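Local coordinates for protein putative laminarinase (Phanerochaete chrysosporium, PDB 2WNE) that probably hydrolyses beta-glucosidic bonds in laminarin-like glucans, as a fungal glycoside hydrolase of family 16, at residues C96-A101 and L251-D256; I118-N123 and G255-Q260; M130-G135 and S240-N245. The protein carries 1 engineered substitution. All coordinates share one frame; numbering follows the deposited sequence.

From the N terminus the chain runs through 96-101, 118-123 and 130-135, which lie on three successive strands of the cleft sheet and the turns at their ends. Contact 3 closes first, when 240-245 returns to 130-135; its loop is nested inside the other two. Contact 1 then pairs 251-256 with 96-101, and contact 2 sets 255-260 against 118-123. These loops cross, 118-123 starting inside the first and 255-260 ending beyond it, and they share G255 and D256. Contacts 1 and 2 touch, G97 N lying 2.7 Å from N123 OD1. Contact 3, centred about 19 Å from contact 2 and 21 Å from contact 1, meets contact 2 at I118 and M130 but does not touch contact 1.

Contact 1: residues C96-A101 and L251-D256; sequences CGTWPA and LTFCGD. With GLC (alpha-D-glucopyranose), chain B; BGC (beta-D-glucopyranose), chain C; BGC (beta-D-glucopyranose), chain D.
W99 carries its CG opposite the backbone N (chi1 176°) and T252 holds OG1, hydrogen-bonded to D25 OD2, in the equivalent place (chi1 -172°), which brings the methyl CG2 of the threonine up beside the indole, near its rim. The two side chains lie alongside each other, pointing the same way, and T252 CG2 comes to 3.7 Å from W99 CE3. At the ring edge C254 O lies 3.2 Å from the same W99 CE3, so that this carbon meets both a methyl and a carbonyl oxygen. The far end of the ring borders the bound glucoses, and W99 NE1 gives its hydrogen bond to E120 OE2.

The backbones pair antiparallel around W99 and T252, a hydrogen-bonded pair: W99 N reaches T252 O at 2.8 Å, and T252 N returns to W99 O at 3.0 Å, the second donor standing 49° out of the carbonyl plane. C254 N continues the ladder to G97 O at 2.9 Å, an oxygen that also receives a CA-H contact from F253. On the other face of the sheet the cross-strand contacts are apolar: L251 CD1 packs 3.8 Å from T98 CB and also touches P100 CB, while F253 CE2 meets T98 CG2.

Strand 246-253 is here flanked by strands 98-105 and 69-76, the latter touched by F253. Helix 273-279 packs on F253 and C254 through V277, and its C273 forms a disulfide with C254, while the W99 indole meets W257 of helix 255-258 edge-to-face.

Contact 2: residues I118-N123 and G255-Q260; sequences IIEGVN and GDWAGQ. With BGC (beta-D-glucopyranose), chain C; BGC (beta-D-glucopyranose), chain E; GLC (alpha-D-glucopyranose), chain B; BGC (beta-D-glucopyranose), chain D.
V122 and W257 form the apolar heart of this contact. The valine branch CG1 sits over one face of the indole in a CH-pi contact, 3.8 Å from the centroid of the six-membered ring and not far off its normal, with CG2 beside it over the pyrrole side. CG1 also presses on A258 CB at 3.5 Å, tighter than a usual van der Waals contact, so one valine fills the corner between ring and helix. W257 reaches this position because its CG stands anti to the backbone N (chi1 -178°). Its opposite face carries sugar: O5 of the chain C glucose and C4 of the chain E glucose lie over it, and the indole is thus held between protein and ligand. At the ring edge comes E120, whose OE2 is 3.6 Å from W257 CZ3, the carboxylate standing 82° to the ring plane.

Hydrogen bonds fall into two groups. Between the segments, the side-chain amide N123 ND2 donates almost straight (175°) to A258 O at 3.0 Å, in the plane of its own amide and on a lone pair of the carbonyl; N123 OD1 accepts from G97 N, which fixes the amide at both ends. Toward the ligand, the extended E120 side chain accepts O4 of the chain C glucose on OE1 at 2.8 Å, and its OE2 takes O3 of that sugar at 2.6 Å and O6 of the alpha-glucose at 2.7 Å. Q260 NE2 bonds to D256 O and adds a weak bond to the chain E glucose.

The classic bulge of I118 and I119 against A102, just ahead of E120, is consistent with the bulged strand of laminarinase-type GH16 active-site clefts.

Contact 3: residues M130-G135 and S240-N245; sequences MTLHTG and SHFDAN. With BGC (beta-D-glucopyranose), chain C; GLC (alpha-D-glucopyranose), chain B.
L132 meets the F242 ring with both methyls, CD1 and CD2 each 4.0 Å from F242 CZ; the two side chains cross at about a right angle. L132 CG lies anti to its carbonyl carbon (chi1 -49°), which carries the isobutyl group toward the phenyl tip.

The next residue, H133, points the other way, into the sugar cleft. Its NE2 donates to O4 of the chain C glucose at 2.8 Å with an N-H...O angle of 164°, while O2 of the alpha-glucose lies over one ring face, off toward its rim, and O1 of the same sugar approaches H133 CD2 to 3.1 Å. With a leucine here, O4 of the chain C glucose would probably be left without this donor, and the imidazole contacts with O1 and O2 of the alpha-glucose would go as well.

T134 turns back to the second segment. Its CG2 reaches F242 CE1 at 3.8 Å, again crossing at roughly a right angle, and its CB lies near H241 ND1. The hydroxyl, placed between the backbone N and the carbonyl carbon, is turned toward G135 and donates to a lone pair of G135 O at 2.9 Å. At G135 the link becomes water-mediated: a water accepts from G135 N at 3.0 Å and can donate to H241 O, bridging G135 to the backbone of H241.

The alternation of inward L132 and cleft-facing H133 is that of a strand in the GH16 beta-jelly-roll sandwich: L132 and F242, both touching V116 of the cleft sheet and I196 of the other, pack in the interior between the sheets, while the concave side binds glucose.

Contact 1: residues C96-A101 and L251-D256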
# COMPACT_ATOMS: atom_id res chain seq x y z
N CYS A 96 -8.21 2.43 14.65
CA CYS A 96 -8.87 1.13 14.68
C CYS A 96 -9.79 1.11 13.49
O CYS A 96 -10.49 2.08 13.23
CB CYS A 96 -9.68 0.97 15.98
SG CYS A 96 -8.70 0.32 17.36
N GLY A 97 -9.80 -0.00 12.76
CA GLY A 97 -10.67 -0.12 11.61
C GLY A 97 -9.99 0.25 10.29
O GLY A 97 -10.47 -0.16 9.22
N THR A 98 -8.88 1.01 10.35
CA THR A 98 -8.21 1.46 9.11
C THR A 98 -7.52 0.31 8.37
O THR A 98 -6.92 -0.61 8.98
CB THR A 98 -7.15 2.58 9.32
OG1 THR A 98 -6.09 2.09 10.14
CG2 THR A 98 -7.78 3.84 9.92
N TRP A 99 -7.61 0.39 7.04
CA TRP A 99 -6.95 -0.59 6.18
C TRP A 99 -6.38 0.16 4.97
O TRP A 99 -7.00 0.21 3.92
CB TRP A 99 -7.91 -1.74 5.83
CG TRP A 99 -7.40 -2.80 4.87
CD1 TRP A 99 -6.12 -2.96 4.39
CD2 TRP A 99 -8.19 -3.84 4.28
NE1 TRP A 99 -6.07 -4.04 3.54
CE2 TRP A 99 -7.33 -4.59 3.44
CE3 TRP A 99 -9.55 -4.21 4.35
CZ2 TRP A 99 -7.78 -5.70 2.69
CZ3 TRP A 99 -9.99 -5.32 3.62
CH2 TRP A 99 -9.12 -6.03 2.79
N PRO A 100 -5.18 0.76 5.15
CA PRO A 100 -4.53 1.49 4.06
C PRO A 100 -3.64 0.59 3.22
O PRO A 100 -3.13 -0.40 3.74
CB PRO A 100 -3.66 2.51 4.79
CG PRO A 100 -3.31 1.84 6.16
CD PRO A 100 -4.37 0.76 6.40
N ALA A 101 -3.43 0.95 1.96
CA ALA A 101 -2.47 0.23 1.13
C ALA A 101 -1.86 1.14 0.07
O ALA A 101 -2.52 2.06 -0.40
CB ALA A 101 -3.14 -1.01 0.44
N LEU A 251 -7.39 4.07 1.16
CA LEU A 251 -7.68 3.77 2.55
C LEU A 251 -9.11 3.26 2.60
O LEU A 251 -10.05 3.98 2.20
CB LEU A 251 -7.51 5.03 3.42
CG LEU A 251 -8.10 5.01 4.86
CD1 LEU A 251 -7.45 3.94 5.75
CD2 LEU A 251 -8.05 6.36 5.55
N THR A 252 -9.28 2.01 3.06
CA THR A 252 -10.62 1.52 3.36
C THR A 252 -10.72 1.25 4.85
O THR A 252 -9.76 1.49 5.60
CB THR A 252 -11.07 0.30 2.45
OG1 THR A 252 -12.45 0.00 2.70
CG2 THR A 252 -10.23 -0.94 2.70
N PHE A 253 -11.90 0.82 5.28
CA PHE A 253 -12.18 0.52 6.69
C PHE A 253 -12.85 -0.83 6.78
O PHE A 253 -13.64 -1.14 5.92
CB PHE A 253 -13.16 1.56 7.26
CG PHE A 253 -12.62 2.95 7.28
CD1 PHE A 253 -12.82 3.80 6.18
CD2 PHE A 253 -11.92 3.42 8.38
CE1 PHE A 253 -12.31 5.09 6.20
CE2 PHE A 253 -11.40 4.69 8.39
CZ PHE A 253 -11.60 5.53 7.31
N CYS A 254 -12.61 -1.58 7.86
CA CYS A 254 -13.27 -2.88 8.10
C CYS A 254 -13.19 -3.79 6.87
O CYS A 254 -12.11 -3.98 6.31
CB CYS A 254 -14.74 -2.66 8.55
SG CYS A 254 -14.87 -1.43 9.88
N GLY A 255 -14.32 -4.34 6.44
CA GLY A 255 -14.35 -5.19 5.26
C GLY A 255 -13.66 -6.53 5.44
O GLY A 255 -13.45 -6.99 6.55
N ASP A 256 -13.30 -7.17 4.32
CA ASP A 256 -12.98 -8.61 4.32
C ASP A 256 -11.80 -9.05 5.20
O ASP A 256 -11.81 -10.16 5.73
CB ASP A 256 -12.86 -9.12 2.88
CG ASP A 256 -14.20 -9.04 2.13
OD1 ASP A 256 -15.26 -8.92 2.80
OD2 ASP A 256 -14.20 -9.09 0.89
C1 GLC B . -4.73 -6.68 -1.72
C2 GLC B . -5.95 -7.26 -2.48
C3 GLC B . -6.91 -6.14 -2.87
C4 GLC B . -6.91 -4.99 -1.84
C5 GLC B . -5.53 -4.34 -1.84
C6 GLC B . -5.35 -3.17 -0.86
O1 GLC B . -3.57 -7.41 -2.04
O2 GLC B . -5.61 -8.11 -3.56
O3 GLC B . -8.20 -6.67 -2.96
O4 GLC B . -7.85 -4.01 -2.24
O5 GLC B . -4.47 -5.27 -1.68
O6 GLC B . -5.41 -3.63 0.49
C2 BGC C . -6.46 -9.08 1.80
C3 BGC C . -5.17 -8.71 1.06
C4 BGC C . -3.90 -8.90 1.88
C5 BGC C . -3.91 -10.27 2.56
C6 BGC C . -2.73 -10.41 3.53
C1 BGC C . -6.32 -10.44 2.46
O2 BGC C . -7.52 -9.12 0.88
O3 BGC C . -5.25 -7.38 0.64
O4 BGC C . -2.76 -8.75 1.06
O5 BGC C . -5.14 -10.45 3.26
O6 BGC C . -2.76 -11.70 4.10
C2 BGC D . -13.14 -13.26 2.59
C3 BGC D . -12.19 -14.10 3.44
C4 BGC D . -13.01 -14.88 4.47
C5 BGC D . -14.18 -15.64 3.82
C6 BGC D . -15.13 -16.22 4.86
C1 BGC D . -14.28 -14.08 1.95
O2 BGC D . -12.41 -12.54 1.61
O3 BGC D . -11.35 -13.22 4.14
O4 BGC D . -12.16 -15.76 5.18
O5 BGC D . -14.96 -14.82 2.95
O6 BGC D . -15.85 -15.22 5.56

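Contact 2: residues I118-N123 and G255-Q260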
# COMPACT_ATOMS: atom_id res chain seq x y z
N ILE A 118 2.89 -3.20 -1.32
CA ILE A 118 4.17 -2.63 -0.88
C ILE A 118 4.01 -2.14 0.57
O ILE A 118 4.86 -2.37 1.42
CB ILE A 118 4.61 -1.48 -1.89
CG1 ILE A 118 4.70 -2.07 -3.32
CG2 ILE A 118 5.94 -0.84 -1.48
CD1 ILE A 118 4.61 -1.07 -4.49
N ILE A 119 2.90 -1.46 0.82
CA ILE A 119 2.50 -1.05 2.15
C ILE A 119 1.07 -1.55 2.37
O ILE A 119 0.17 -1.32 1.55
CB ILE A 119 2.56 0.50 2.29
CG1 ILE A 119 3.93 1.03 1.83
CG2 ILE A 119 2.15 0.95 3.75
CD1 ILE A 119 3.98 2.58 1.63
N GLU A 120 0.87 -2.28 3.46
CA GLU A 120 -0.46 -2.74 3.81
C GLU A 120 -0.48 -3.25 5.24
O GLU A 120 0.48 -3.87 5.71
CB GLU A 120 -0.92 -3.86 2.88
CG GLU A 120 -2.44 -4.03 2.84
CD GLU A 120 -2.87 -5.33 2.15
OE1 GLU A 120 -1.98 -6.15 1.82
OE2 GLU A 120 -4.07 -5.52 1.93
N GLY A 121 -1.59 -2.97 5.91
CA GLY A 121 -1.89 -3.60 7.20
C GLY A 121 -3.30 -3.24 7.61
O GLY A 121 -4.03 -2.61 6.84
N VAL A 122 -3.66 -3.61 8.83
CA VAL A 122 -5.00 -3.35 9.37
C VAL A 122 -4.92 -2.96 10.84
O VAL A 122 -4.04 -3.46 11.56
CB VAL A 122 -5.94 -4.58 9.21
CG1 VAL A 122 -6.26 -4.82 7.71
CG2 VAL A 122 -5.34 -5.88 9.88
N ASN A 123 -5.82 -2.07 11.27
CA ASN A 123 -6.07 -1.87 12.71
C ASN A 123 -4.80 -1.54 13.51
O ASN A 123 -4.64 -2.00 14.64
CB ASN A 123 -6.79 -3.13 13.30
CG ASN A 123 -8.11 -3.42 12.59
OD1 ASN A 123 -8.86 -2.47 12.26
ND2 ASN A 123 -8.39 -4.70 12.31
N GLY A 255 -14.32 -4.34 6.44
CA GLY A 255 -14.35 -5.19 5.26
C GLY A 255 -13.66 -6.53 5.44
O GLY A 255 -13.45 -6.99 6.55
N ASP A 256 -13.30 -7.17 4.32
CA ASP A 256 -12.98 -8.61 4.32
C ASP A 256 -11.80 -9.05 5.20
O ASP A 256 -11.81 -10.16 5.73
CB ASP A 256 -12.86 -9.12 2.88
CG ASP A 256 -14.20 -9.04 2.13
OD1 ASP A 256 -15.26 -8.92 2.80
OD2 ASP A 256 -14.20 -9.09 0.89
N TRP A 257 -10.84 -8.15 5.41
CA TRP A 257 -9.74 -8.44 6.31
C TRP A 257 -9.87 -7.69 7.66
O TRP A 257 -10.12 -8.32 8.71
CB TRP A 257 -8.39 -8.17 5.60
CG TRP A 257 -7.15 -8.46 6.42
CD1 TRP A 257 -7.06 -9.23 7.56
CD2 TRP A 257 -5.81 -8.02 6.13
NE1 TRP A 257 -5.75 -9.26 8.01
CE2 TRP A 257 -4.97 -8.54 7.15
CE3 TRP A 257 -5.26 -7.20 5.14
CZ2 TRP A 257 -3.60 -8.26 7.20
CZ3 TRP A 257 -3.89 -6.94 5.18
CH2 TRP A 257 -3.07 -7.47 6.20
N ALA A 258 -9.71 -6.36 7.65
CA ALA A 258 -9.75 -5.54 8.88
C ALA A 258 -11.02 -5.69 9.73
O ALA A 258 -10.98 -5.53 10.95
CB ALA A 258 -9.52 -4.05 8.54
N GLY A 259 -12.15 -6.00 9.08
CA GLY A 259 -13.45 -6.08 9.75
C GLY A 259 -13.79 -7.37 10.49
O GLY A 259 -14.73 -7.40 11.26
N GLN A 260 -13.03 -8.44 10.24
CA GLN A 260 -13.22 -9.70 10.97
C GLN A 260 -13.09 -9.44 12.46
O GLN A 260 -12.12 -8.82 12.89
CB GLN A 260 -12.19 -10.74 10.53
CG GLN A 260 -12.22 -11.08 9.03
CD GLN A 260 -11.22 -12.16 8.68
OE1 GLN A 260 -10.83 -12.93 9.56
NE2 GLN A 260 -10.79 -12.23 7.43
C2 BGC C . -6.46 -9.08 1.80
C3 BGC C . -5.17 -8.71 1.06
C4 BGC C . -3.90 -8.90 1.88
C5 BGC C . -3.91 -10.27 2.56
C6 BGC C . -2.73 -10.41 3.53
C1 BGC C . -6.32 -10.44 2.46
O2 BGC C . -7.52 -9.12 0.88
O3 BGC C . -5.25 -7.38 0.64
O4 BGC C . -2.76 -8.75 1.06
O5 BGC C . -5.14 -10.45 3.26
O6 BGC C . -2.76 -11.70 4.10
C2 BGC E . -9.41 -12.06 3.40
C3 BGC E . -7.88 -11.97 3.43
C4 BGC E . -7.29 -12.46 4.76
C5 BGC E . -7.95 -13.74 5.27
C6 BGC E . -7.64 -13.86 6.76
C1 BGC E . -9.94 -13.40 3.91
O2 BGC E . -9.89 -11.86 2.08
O3 BGC E . -7.51 -10.62 3.25
O4 BGC E . -5.90 -12.67 4.62
O5 BGC E . -9.36 -13.76 5.13
O6 BGC E . -7.47 -15.24 7.02
C1 GLC B . -4.73 -6.68 -1.72
C2 GLC B . -5.95 -7.26 -2.48
C3 GLC B . -6.91 -6.14 -2.87
C4 GLC B . -6.91 -4.99 -1.84
C5 GLC B . -5.53 -4.34 -1.84
C6 GLC B . -5.35 -3.17 -0.86
O1 GLC B . -3.57 -7.41 -2.04
O2 GLC B . -5.61 -8.11 -3.56
O3 GLC B . -8.20 -6.67 -2.96
O4 GLC B . -7.85 -4.01 -2.24
O5 GLC B . -4.47 -5.27 -1.68
O6 GLC B . -5.41 -3.63 0.49
C2 BGC D . -13.14 -13.26 2.59
C3 BGC D . -12.19 -14.10 3.44
C4 BGC D . -13.01 -14.88 4.47
C5 BGC D . -14.18 -15.64 3.82
C6 BGC D . -15.13 -16.22 4.86
C1 BGC D . -14.28 -14.08 1.95
O2 BGC D . -12.41 -12.54 1.61
O3 BGC D . -11.35 -13.22 4.14
O4 BGC D . -12.16 -15.76 5.18
O5 BGC D . -14.96 -14.82 2.95
O6 BGC D . -15.85 -15.22 5.56

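Contact 3: residues M130-G135 and S240-N245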
# COMPACT_ATOMS: atom_id res chain seq x y z
N MET A 130 4.16 -7.20 3.02
CA MET A 130 4.40 -7.15 1.57
C MET A 130 3.96 -8.50 0.98
O MET A 130 4.49 -9.55 1.36
CB MET A 130 5.88 -6.83 1.28
CG MET A 130 6.24 -5.44 1.77
SD MET A 130 7.77 -5.24 2.71
CE MET A 130 7.51 -6.30 4.17
N THR A 131 2.97 -8.46 0.08
CA THR A 131 2.22 -9.65 -0.34
C THR A 131 1.93 -9.64 -1.84
O THR A 131 1.59 -8.60 -2.41
CB THR A 131 0.86 -9.77 0.43
OG1 THR A 131 1.07 -9.47 1.81
CG2 THR A 131 0.24 -11.21 0.32
N LEU A 132 2.08 -10.81 -2.46
CA LEU A 132 1.64 -11.02 -3.85
C LEU A 132 0.37 -11.84 -3.84
O LEU A 132 0.22 -12.75 -3.00
CB LEU A 132 2.68 -11.77 -4.69
CG LEU A 132 4.16 -11.39 -4.72
CD1 LEU A 132 4.86 -12.24 -5.80
CD2 LEU A 132 4.33 -9.90 -4.96
N HIS A 133 -0.55 -11.49 -4.73
CA HIS A 133 -1.71 -12.33 -5.03
C HIS A 133 -1.67 -12.68 -6.50
O HIS A 133 -1.55 -11.79 -7.36
CB HIS A 133 -3.02 -11.60 -4.69
CG HIS A 133 -3.15 -11.25 -3.25
ND1 HIS A 133 -3.98 -11.93 -2.39
CD2 HIS A 133 -2.53 -10.30 -2.51
CE1 HIS A 133 -3.88 -11.41 -1.18
NE2 HIS A 133 -3.01 -10.41 -1.22
N THR A 134 -1.76 -13.98 -6.80
CA THR A 134 -1.75 -14.45 -8.19
C THR A 134 -2.85 -15.51 -8.47
O THR A 134 -3.58 -15.92 -7.55
CB THR A 134 -0.36 -15.03 -8.57
OG1 THR A 134 -0.11 -16.22 -7.80
CG2 THR A 134 0.76 -14.04 -8.28
N GLY A 135 -3.02 -15.91 -9.74
CA GLY A 135 -3.67 -17.19 -10.08
C GLY A 135 -2.75 -18.39 -9.77
O GLY A 135 -1.74 -18.26 -9.05
N SER A 240 4.95 -14.18 -15.95
CA SER A 240 3.71 -14.77 -16.48
C SER A 240 2.52 -14.66 -15.51
O SER A 240 1.39 -14.98 -15.87
CB SER A 240 3.90 -16.21 -16.96
OG SER A 240 3.66 -17.14 -15.92
N HIS A 241 2.77 -14.21 -14.28
CA HIS A 241 1.68 -14.00 -13.33
C HIS A 241 1.32 -12.52 -13.11
O HIS A 241 0.35 -12.21 -12.41
CB HIS A 241 1.98 -14.69 -11.99
CG HIS A 241 2.01 -16.18 -12.10
ND1 HIS A 241 0.95 -16.98 -11.73
CD2 HIS A 241 2.95 -17.02 -12.60
CE1 HIS A 241 1.24 -18.24 -11.97
NE2 HIS A 241 2.45 -18.29 -12.50
N PHE A 242 2.09 -11.63 -13.71
CA PHE A 242 1.88 -10.18 -13.56
C PHE A 242 1.84 -9.55 -14.93
O PHE A 242 2.72 -9.80 -15.75
CB PHE A 242 3.01 -9.53 -12.73
CG PHE A 242 2.89 -9.78 -11.28
CD1 PHE A 242 3.31 -11.01 -10.74
CD2 PHE A 242 2.32 -8.83 -10.44
CE1 PHE A 242 3.16 -11.28 -9.36
CE2 PHE A 242 2.18 -9.08 -9.07
CZ PHE A 242 2.59 -10.32 -8.53
N ASP A 243 0.86 -8.73 -15.20
CA ASP A 243 0.99 -7.97 -16.43
C ASP A 243 1.29 -6.49 -16.15
O ASP A 243 1.87 -6.18 -15.10
CB ASP A 243 -0.18 -8.23 -17.37
CG ASP A 243 -1.49 -8.12 -16.68
OD1 ASP A 243 -1.56 -7.23 -15.80
OD2 ASP A 243 -2.42 -8.89 -17.02
N ALA A 244 0.97 -5.59 -17.08
CA ALA A 244 1.16 -4.17 -16.84
C ALA A 244 0.21 -3.69 -15.73
O ALA A 244 -1.01 -3.85 -15.84
CB ALA A 244 0.97 -3.38 -18.14
N ASN A 245 0.78 -3.16 -14.64
CA ASN A 245 -0.02 -2.74 -13.47
C ASN A 245 -0.01 -1.23 -13.23
O ASN A 245 1.00 -0.56 -13.46
CB ASN A 245 0.48 -3.42 -12.18
CG ASN A 245 0.20 -4.92 -12.13
OD1 ASN A 245 -0.48 -5.47 -13.01
ND2 ASN A 245 0.72 -5.58 -11.11
C2 BGC C . -6.46 -9.08 1.80
C3 BGC C . -5.17 -8.71 1.06
C4 BGC C . -3.90 -8.90 1.88
C5 BGC C . -3.91 -10.27 2.56
C6 BGC C . -2.73 -10.41 3.53
C1 BGC C . -6.32 -10.44 2.46
O2 BGC C . -7.52 -9.12 0.88
O3 BGC C . -5.25 -7.38 0.64
O4 BGC C . -2.76 -8.75 1.06
O5 BGC C . -5.14 -10.45 3.26
O6 BGC C . -2.76 -11.70 4.10
C1 GLC B . -4.73 -6.68 -1.72
C2 GLC B . -5.95 -7.26 -2.48
C3 GLC B . -6.91 -6.14 -2.87
C4 GLC B . -6.91 -4.99 -1.84
C5 GLC B . -5.53 -4.34 -1.84
C6 GLC B . -5.35 -3.17 -0.86
O1 GLC B . -3.57 -7.41 -2.04
O2 GLC B . -5.61 -8.11 -3.56
O3 GLC B . -8.20 -6.67 -2.96
O4 GLC B . -7.85 -4.01 -2.24
O5 GLC B . -4.47 -5.27 -1.68
O6 GLC B . -5.41 -3.63 0.49
O HOH W 1 -1.39 -14.33 -11.73